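Local coordinates for ribosomal-protein-serine acetyltransferase, putative (Vibrio cholerae O1 biovar eltor, PDB 2FCK) that is of unproven function but, as a member of the GNAT acetyltransferase family, probably transfers an acetyl group to the N-terminal serine or alanine of a protein, at residues H39-W44 with V138-N143; P145-A150 with I175-I180; A161-R164 with E170-A173. One frame throughout, in Å; residues are numbered along the deposited sequence. Where two conformers were deposited one is given.

Contact 1: residues H39-W44 with V138-N143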
loop_
_atom_site.group_PDB
_atom_site.type_symbol
_atom_site.label_atom_id
_atom_site.label_comp_id
_atom_site.label_asym_id
_atom_site.label_seq_id
_atom_site.Cartn_x
_atom_site.Cartn_y
_atom_site.Cartn_z
ATOM N N HIS A 39 13.593 22.057 -2.474
ATOM C CA HIS A 39 12.350 22.790 -2.247
ATOM C C HIS A 39 11.256 22.355 -3.227
ATOM O O HIS A 39 10.077 22.477 -2.928
ATOM C CB HIS A 39 12.573 24.295 -2.414
ATOM C CG HIS A 39 12.987 24.682 -3.796
ATOM N ND1 HIS A 39 14.294 24.596 -4.238
ATOM C CD2 HIS A 39 12.253 25.092 -4.855
ATOM C CE1 HIS A 39 14.350 24.983 -5.502
ATOM N NE2 HIS A 39 13.128 25.291 -5.898
ATOM N N GLN A 40 11.630 21.856 -4.388
ATOM C CA GLN A 40 10.603 21.585 -5.376
ATOM C C GLN A 40 10.000 20.202 -5.232
ATOM O O GLN A 40 8.944 19.938 -5.803
ATOM C CB GLN A 40 11.132 21.776 -6.776
ATOM C CG GLN A 40 12.060 20.722 -7.249
ATOM C CD GLN A 40 12.824 21.168 -8.493
ATOM O OE1 GLN A 40 12.227 21.512 -9.520
ATOM N NE2 GLN A 40 14.146 21.141 -8.410
ATOM N N TRP A 41 10.664 19.341 -4.465
ATOM C CA TRP A 41 10.250 17.960 -4.288
ATOM C C TRP A 41 9.624 17.698 -2.929
ATOM O O TRP A 41 8.766 16.845 -2.818
ATOM C CB TRP A 41 11.429 16.992 -4.488
ATOM C CG TRP A 41 12.213 17.224 -5.741
ATOM C CD1 TRP A 41 13.553 17.537 -5.836
ATOM C CD2 TRP A 41 11.723 17.168 -7.086
ATOM N NE1 TRP A 41 13.912 17.673 -7.157
ATOM C CE2 TRP A 41 12.807 17.461 -7.944
ATOM C CE3 TRP A 41 10.465 16.914 -7.651
ATOM C CZ2 TRP A 41 12.669 17.495 -9.350
ATOM C CZ3 TRP A 41 10.333 16.947 -9.040
ATOM C CH2 TRP A 41 11.433 17.235 -9.877
ATOM N N VAL A 42 10.115 18.353 -1.877
ATOM C CA VAL A 42 9.556 18.109 -0.551
ATOM C C VAL A 42 8.249 18.921 -0.459
ATOM O O VAL A 42 8.142 20.035 -1.003
ATOM C CB VAL A 42 10.593 18.366 0.590
ATOM C CG1 VAL A 42 10.417 17.334 1.653
ATOM C CG2 VAL A 42 12.031 18.225 0.081
ATOM N N ASP A 43 7.223 18.322 0.148
ATOM C CA ASP A 43 5.838 18.854 0.095
ATOM C C ASP A 43 5.610 20.171 0.851
ATOM O O ASP A 43 5.101 21.146 0.299
ATOM C CB ASP A 43 4.852 17.801 0.641
ATOM C CG ASP A 43 3.566 17.746 -0.148
ATOM O OD1 ASP A 43 3.625 17.909 -1.383
ATOM O OD2 ASP A 43 2.496 17.511 0.455
ATOM N N TRP A 44 5.981 20.143 2.128
ATOM C CA TRP A 44 5.838 21.226 3.107
ATOM C C TRP A 44 6.679 22.486 2.882
ATOM O O TRP A 44 7.842 22.407 2.507
ATOM C CB TRP A 44 6.200 20.652 4.455
ATOM C CG TRP A 44 7.277 19.606 4.353
ATOM C CD1 TRP A 44 7.144 18.323 3.894
ATOM C CD2 TRP A 44 8.657 19.758 4.724
ATOM N NE1 TRP A 44 8.355 17.663 3.973
ATOM C CE2 TRP A 44 9.297 18.528 4.475
ATOM C CE3 TRP A 44 9.410 20.818 5.238
ATOM C CZ2 TRP A 44 10.655 18.332 4.729
ATOM C CZ3 TRP A 44 10.764 20.621 5.482
ATOM C CH2 TRP A 44 11.370 19.393 5.219
ATOM N N VAL A 138 8.531 5.283 -4.975
ATOM C CA VAL A 138 7.833 6.020 -6.040
ATOM C C VAL A 138 8.617 7.304 -6.278
ATOM O O VAL A 138 8.785 8.081 -5.346
ATOM C CB VAL A 138 6.369 6.416 -5.659
ATOM C CG1 VAL A 138 5.667 7.121 -6.842
ATOM C CG2 VAL A 138 5.641 5.139 -5.262
ATOM N N CYS A 139 9.105 7.508 -7.490
ATOM C CA CYS A 139 9.841 8.737 -7.779
ATOM C C CYS A 139 9.041 9.633 -8.686
ATOM O O CYS A 139 8.340 9.154 -9.576
ATOM C CB CYS A 139 11.171 8.425 -8.484
ATOM S SG CYS A 139 12.328 7.578 -7.384
ATOM N N ASP A 140 9.176 10.944 -8.497
ATOM C CA ASP A 140 8.618 11.892 -9.445
ATOM C C ASP A 140 9.362 11.655 -10.757
ATOM O O ASP A 140 10.601 11.647 -10.749
ATOM C CB ASP A 140 8.845 13.322 -8.935
ATOM C CG ASP A 140 8.087 14.361 -9.746
ATOM O OD1 ASP A 140 8.319 14.478 -10.954
ATOM O OD2 ASP A 140 7.210 15.063 -9.166
ATOM N N PRO A 141 8.640 11.488 -11.896
ATOM C CA PRO A 141 9.378 11.251 -13.168
ATOM C C PRO A 141 10.391 12.354 -13.512
ATOM O O PRO A 141 11.332 12.118 -14.284
ATOM C CB PRO A 141 8.264 11.238 -14.231
ATOM C CG PRO A 141 7.039 10.896 -13.507
ATOM C CD PRO A 141 7.174 11.493 -12.127
ATOM N N GLU A 142 10.219 13.543 -12.943
ATOM C CA GLU A 142 11.109 14.670 -13.287
ATOM C C GLU A 142 12.298 14.796 -12.361
ATOM O O GLU A 142 13.131 15.674 -12.552
ATOM C CB GLU A 142 10.350 15.979 -13.249
ATOM C CG GLU A 142 9.203 16.057 -14.180
ATOM C CD GLU A 142 9.036 17.474 -14.629
ATOM O OE1 GLU A 142 9.623 17.810 -15.683
ATOM O OE2 GLU A 142 8.389 18.264 -13.887
ATOM N N ASN A 143 12.360 13.942 -11.347
ATOM C CA ASN A 143 13.441 13.955 -10.373
ATOM C C ASN A 143 14.422 12.817 -10.684
ATOM O O ASN A 143 14.400 11.740 -10.093
ATOM C CB ASN A 143 12.857 13.847 -8.938
ATOM C CG ASN A 143 13.911 14.071 -7.818
ATOM O OD1 ASN A 143 13.550 14.271 -6.631
ATOM N ND2 ASN A 143 15.171 13.998 -8.154
#

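Contact 2: residues P145-A150 with I175-I180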
loop_
_atom_site.group_PDB
_atom_site.type_symbol
_atom_site.label_atom_id
_atom_site.label_comp_id
_atom_site.label_asym_id
_atom_site.label_seq_id
_atom_site.Cartn_x
_atom_site.Cartn_y
_atom_site.Cartn_z
ATOM N N PRO A 145 17.813 12.502 -10.216
ATOM C CA PRO A 145 18.727 12.053 -9.146
ATOM C C PRO A 145 18.058 11.053 -8.173
ATOM O O PRO A 145 18.709 10.112 -7.737
ATOM C CB PRO A 145 19.136 13.364 -8.459
ATOM C CG PRO A 145 19.033 14.411 -9.592
ATOM C CD PRO A 145 17.757 13.973 -10.306
ATOM N N SER A 146 16.757 11.193 -7.914
ATOM C CA SER A 146 16.073 10.293 -6.953
ATOM C C SER A 146 15.932 8.896 -7.583
ATOM O O SER A 146 16.011 7.845 -6.922
ATOM C CB SER A 146 14.681 10.840 -6.537
ATOM O OG SER A 146 13.746 10.816 -7.623
ATOM N N GLN A 147 15.701 8.892 -8.891
ATOM C CA GLN A 147 15.638 7.627 -9.618
ATOM C C GLN A 147 17.007 6.940 -9.619
ATOM O O GLN A 147 17.096 5.729 -9.371
ATOM C CB GLN A 147 15.180 7.885 -11.064
ATOM C CG GLN A 147 13.819 8.545 -11.136
ATOM C CD GLN A 147 13.522 9.189 -12.493
ATOM O OE1 GLN A 147 13.981 8.701 -13.552
ATOM N NE2 GLN A 147 12.796 10.309 -12.479
ATOM N N ALA A 148 18.051 7.727 -9.910
ATOM C CA ALA A 148 19.433 7.227 -10.008
ATOM C C ALA A 148 19.822 6.591 -8.645
ATOM O O ALA A 148 20.455 5.543 -8.615
ATOM C CB ALA A 148 20.414 8.373 -10.397
ATOM N N LEU A 149 19.391 7.212 -7.537
ATOM C CA LEU A 149 19.700 6.694 -6.188
ATOM C C LEU A 149 18.962 5.346 -5.971
ATOM O O LEU A 149 19.566 4.373 -5.519
ATOM C CB LEU A 149 19.315 7.715 -5.111
ATOM C CG LEU A 149 19.584 7.235 -3.673
ATOM C CD1 LEU A 149 21.000 6.723 -3.559
ATOM C CD2 LEU A 149 19.280 8.376 -2.678
ATOM N N ALA A 150 17.702 5.274 -6.394
ATOM C CA ALA A 150 16.949 4.031 -6.255
ATOM C C ALA A 150 17.721 2.911 -6.981
ATOM O O ALA A 150 17.943 1.807 -6.425
ATOM C CB ALA A 150 15.519 4.164 -6.837
ATOM N N ILE A 175 7.002 6.987 -10.945
ATOM C CA ILE A 175 7.681 5.779 -11.357
ATOM C C ILE A 175 7.863 4.883 -10.139
ATOM O O ILE A 175 8.405 5.292 -9.104
ATOM C CB ILE A 175 9.104 6.087 -11.887
ATOM C CG1 ILE A 175 9.069 7.151 -12.989
ATOM C CG2 ILE A 175 9.750 4.753 -12.273
ATOM C CD1 ILE A 175 10.480 7.769 -13.339
ATOM N N VAL A 176 7.404 3.650 -10.269
ATOM C CA VAL A 176 7.518 2.660 -9.207
ATOM C C VAL A 176 8.775 1.824 -9.405
ATOM O O VAL A 176 8.963 1.251 -10.487
ATOM C CB VAL A 176 6.267 1.727 -9.266
ATOM C CG1 VAL A 176 6.399 0.579 -8.274
ATOM C CG2 VAL A 176 5.010 2.583 -9.078
ATOM N N PHE A 177 9.622 1.796 -8.370
ATOM C CA PHE A 177 10.751 0.874 -8.322
ATOM C C PHE A 177 10.474 -0.142 -7.212
ATOM O O PHE A 177 9.872 0.221 -6.174
ATOM C CB PHE A 177 12.040 1.635 -7.958
ATOM C CG PHE A 177 12.462 2.644 -8.980
ATOM C CD1 PHE A 177 13.457 2.351 -9.903
ATOM C CD2 PHE A 177 11.842 3.901 -9.004
ATOM C CE1 PHE A 177 13.843 3.304 -10.839
ATOM C CE2 PHE A 177 12.210 4.880 -9.908
ATOM C CZ PHE A 177 13.221 4.556 -10.875
ATOM N N SER A 178 11.003 -1.361 -7.360
ATOM C CA SER A 178 10.867 -2.363 -6.323
ATOM C C SER A 178 12.210 -2.906 -5.853
ATOM O O SER A 178 13.200 -2.895 -6.582
ATOM C CB SER A 178 10.014 -3.547 -6.822
ATOM O OG SER A 178 10.765 -4.294 -7.762
ATOM N N LEU A 179 12.196 -3.396 -4.618
ATOM C CA LEU A 179 13.298 -4.180 -4.077
ATOM C C LEU A 179 12.694 -5.437 -3.470
ATOM O O LEU A 179 11.657 -5.357 -2.783
ATOM C CB LEU A 179 13.983 -3.385 -2.942
ATOM C CG LEU A 179 14.648 -2.084 -3.356
ATOM C CD1 LEU A 179 14.311 -0.963 -2.394
ATOM C CD2 LEU A 179 16.101 -2.313 -3.419
ATOM N N ILE A 180 13.344 -6.578 -3.713
ATOM C CA ILE A 180 13.005 -7.812 -3.027
ATOM C C ILE A 180 14.250 -8.411 -2.382
ATOM O O ILE A 180 15.370 -8.100 -2.799
ATOM C CB ILE A 180 12.310 -8.868 -3.922
ATOM C CG1 ILE A 180 13.278 -9.450 -4.956
ATOM C CG2 ILE A 180 11.034 -8.266 -4.548
ATOM C CD1 ILE A 180 12.645 -10.514 -5.897
#

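Contact 3: residues A161-R164 with E170-A173. With NO3 (nitrate ion), chain G.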
loop_
_atom_site.group_PDB
_atom_site.type_symbol
_atom_site.label_atom_id
_atom_site.label_comp_id
_atom_site.label_asym_id
_atom_site.label_seq_id
_atom_site.Cartn_x
_atom_site.Cartn_y
_atom_site.Cartn_z
ATOM N N ALA A 161 3.222 4.949 -13.250
ATOM C CA ALA A 161 1.862 4.703 -12.749
ATOM C C ALA A 161 1.098 6.015 -12.546
ATOM O O ALA A 161 1.505 6.849 -11.734
ATOM C CB ALA A 161 1.979 3.962 -11.475
ATOM N N PRO A 162 -0.050 6.179 -13.233
ATOM C CA PRO A 162 -0.834 7.406 -13.003
ATOM C C PRO A 162 -1.402 7.496 -11.578
ATOM O O PRO A 162 -1.653 6.459 -10.921
ATOM C CB PRO A 162 -1.966 7.322 -14.039
ATOM C CG PRO A 162 -2.066 5.901 -14.400
ATOM C CD PRO A 162 -0.648 5.334 -14.280
ATOM N N ASN A 163 -1.533 8.737 -11.089
ATOM C CA ASN A 163 -2.058 9.022 -9.749
ATOM C C ASN A 163 -1.391 8.232 -8.631
ATOM O O ASN A 163 -1.997 7.855 -7.619
ATOM C CB ASN A 163 -3.599 8.780 -9.740
ATOM C CG ASN A 163 -4.394 9.781 -10.552
ATOM O OD1 ASN A 163 -5.660 9.818 -10.424
ATOM N ND2 ASN A 163 -3.746 10.546 -11.423
ATOM N N ARG A 164 -0.088 7.964 -8.775
ATOM C CA ARG A 164 0.564 7.091 -7.825
ATOM C C ARG A 164 1.003 7.745 -6.478
ATOM O O ARG A 164 1.221 7.068 -5.481
ATOM C CB ARG A 164 1.736 6.370 -8.539
ATOM C CG ARG A 164 2.445 5.355 -7.700
ATOM C CD ARG A 164 1.518 4.146 -7.461
ATOM N NE ARG A 164 2.196 3.215 -6.592
ATOM C CZ ARG A 164 2.434 3.399 -5.308
ATOM N NH1 ARG A 164 2.039 4.519 -4.701
ATOM N NH2 ARG A 164 3.068 2.479 -4.621
ATOM N N GLU A 170 -2.633 16.844 -4.170
ATOM C CA GLU A 170 -3.090 16.438 -5.534
ATOM C C GLU A 170 -2.295 15.249 -6.096
ATOM O O GLU A 170 -1.106 15.116 -5.792
ATOM C CB GLU A 170 -2.948 17.576 -6.510
ATOM C CG GLU A 170 -3.940 18.687 -6.257
ATOM C CD GLU A 170 -3.816 19.813 -7.274
ATOM O OE1 GLU A 170 -2.728 19.948 -7.905
ATOM O OE2 GLU A 170 -4.807 20.574 -7.438
ATOM N N PRO A 171 -2.941 14.379 -6.913
ATOM C CA PRO A 171 -2.204 13.179 -7.399
ATOM C C PRO A 171 -1.389 13.376 -8.688
ATOM O O PRO A 171 -1.741 14.205 -9.526
ATOM C CB PRO A 171 -3.319 12.119 -7.572
ATOM C CG PRO A 171 -4.706 12.930 -7.431
ATOM C CD PRO A 171 -4.340 14.399 -7.405
ATOM N N LYS A 172 -0.267 12.642 -8.812
ATOM C CA LYS A 172 0.668 12.771 -9.929
ATOM C C LYS A 172 1.164 11.396 -10.347
ATOM O O LYS A 172 1.191 10.506 -9.493
ATOM C CB LYS A 172 1.899 13.578 -9.475
ATOM C CG LYS A 172 1.556 15.051 -9.160
ATOM C CD LYS A 172 2.547 15.446 -8.118
ATOM C CE LYS A 172 3.688 15.987 -8.790
ATOM N NZ LYS A 172 3.938 17.564 -8.571
ATOM N N ALA A 173 1.505 11.231 -11.627
ATOM C CA ALA A 173 2.093 9.981 -12.156
ATOM C C ALA A 173 3.482 9.804 -11.553
ATOM O O ALA A 173 4.280 10.768 -11.503
ATOM C CB ALA A 173 2.166 10.024 -13.627
HETATM N N NO3 G . -1.383 11.589 -12.996
HETATM O O1 NO3 G . -1.359 11.500 -11.607
HETATM O O2 NO3 G . -1.614 12.839 -13.605
HETATM O O3 NO3 G . -1.188 10.446 -13.770
#

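Contact 1: residues H39-W44 with V138-N143
An asparagine amide stacked on a tryptophan is the striking feature here: the amide of Asn143 lies almost flat on the Trp41 indole, the two planes only 18° apart. Asn143 CB adds a CH-pi contact, standing 3.6 Å from the centroid of the six-membered ring of Trp41 and 9° off its normal, while Asn143 CG comes to 3.6 Å from Trp41 CE2. With chi1 at -171° the Asn143 side chain swings away from its backbone N, and the amide passes from the benzene half of the indole to the pyrrole half. On the opposite face of the ring sits Gln40 CG, over the centre, so the aliphatic part of a neighbouring glutamine completes the sandwich. Asparagine suits its layer well, being flat and polar enough to live near the surface. It also holds the N-cap position of helix 144-152, the helix that follows strand 134-139 in the GNAT fold. The turn leading into that helix is type I, from Asp140 to Asn143, and is closed by Asn143 N bonding to Asp140 O at 3.0 Å. An Asx turn is superimposed on it: Glu142 N reaches Asp140 OD1 at 2.9 Å, nearly straight, on the oxygen's anti lone pair. That bond helps hold the carboxylate, whose CG lies 3.5 Å from Trp41 CZ3, with Asp140 crossing Trp41 at about a right angle. The far end of the indole meets the turn's backbone as well, Trp41 CH2 lying 3.5 Å from Glu142 O and 3.8 Å from Glu142 CB. A broad, rigid indole is apt for spanning this distance from the loop between helices 25-33 and 51-66, whose backbone stays well clear: the closest CA pair, Trp41 and Asn143, is 8.0 Å apart.

Contact 2: residues P145-A150 with I175-I180
Ala150 presses its methyl onto the face of the Phe177 ring: Ala150 CB is 4.1 Å from the ring centroid, with Phe177 CG as the nearest ring atom at 4.0 Å. The phenyl is brought under the helix by a first torsion (chi1 -64°) that sets CG beside the backbone N and anti to the carbonyl carbon. One turn earlier, Gln147 uses the same choice at CB, and its chain then runs on extended, crossing both Phe177 and Ile175 at about a right angle. Its aliphatic base rests by the tip of the phenyl, Gln147 CB lying 3.9 Å from Phe177 CZ. Farther out, Gln147 CD meets Ile175 CD1 at 3.5 Å; the isoleucine runs extended to that methyl (chi2 166°), which bears on the amide group. The amide's polar need is met by the neighbouring turn, where Gln147 NE2 donates to Asp140 O and, more weakly, to Pro141 O. Helix 145-150 and strand 175-179 run nearly parallel, their segment axes 10.1 Å apart and 18° from alignment. This is the layer of the GNAT fold in which helix 144-152 covers one face of the sheet, here at strand 170-179. Small alanine suits a CB that lies over a ring face, while the longer Phe177 and Ile175 span the distance from alternate strand positions. With contacts made by methyls, methylenes and a ring face, adhesion rests on dispersion and exclusion of water; the contact itself has no directional bond, and the amide of Gln147 spends its N-H groups on the preceding turn, so the helix-strand fit depends on shape.

Contact 3: residues A161-R164 with E170-A173
Asn163 and Pro171 lie side by side and point the same way, a flat amide chain against a compact ring. Traced outward, Asn163 CB is 4.0 Å from Pro171 CB, and CG, anti to the carbonyl carbon (chi1 -69°), comes to 3.9 Å from that same proline carbon. The amide then ends beside a bound nitrate, probably picked up from the crystallisation liquor. Asn163 N also reaches this ion, making a weak bond of 3.2 Å to its O3. The backbones of the two segments also meet. Arg164 N donates to Lys172 O at 2.9 Å, but the angle at hydrogen is only 122°, so the bond is weak; Ala161 O receives a CA-H...O contact from Ala173 CA at 3.2 Å. Pro162 fits the extended second position of the type II turn from Ala161 to Arg164, and Asn163, which tolerates a positive phi (51°) better than most residues, fits the third. The end of Arg164 leads away from this pairing to a salt bridge with Glu136 of its own chain and a cation-pi contact with Phe96 of the second subunit, while Pro162 O accepts from Arg134 of that subunit and Asn163 packs on its Ile180. The arrangement is a type II turn interrupting strand 156-164 as it pairs antiparallel with strand 170-179, in the C-terminal hairpin of the GNAT fold, here forming part of the subunit interface.

How the contacts relate
Contact 2 is the buried one, contact 1 lies at the surface, and contact 3 is partly buried and farthest from the chain's centre, beside the second subunit. Contacts 2 and 3 share strand 170-179, using its later and earlier parts; contact 1 reaches the same sheet through neighbouring strand 134-139, with Cys139 N probably bonded to Ile175 O at 2.8 Å. The turn of contact 1 leads directly into the helix of contact 2, and Pro141 CA packs on Ile175 CD1. Chemistry follows place: ring-on-amide stacking at the surface, hydrocarbon against ring face inside, and backbone pairing around a turn at the hairpin's outer end.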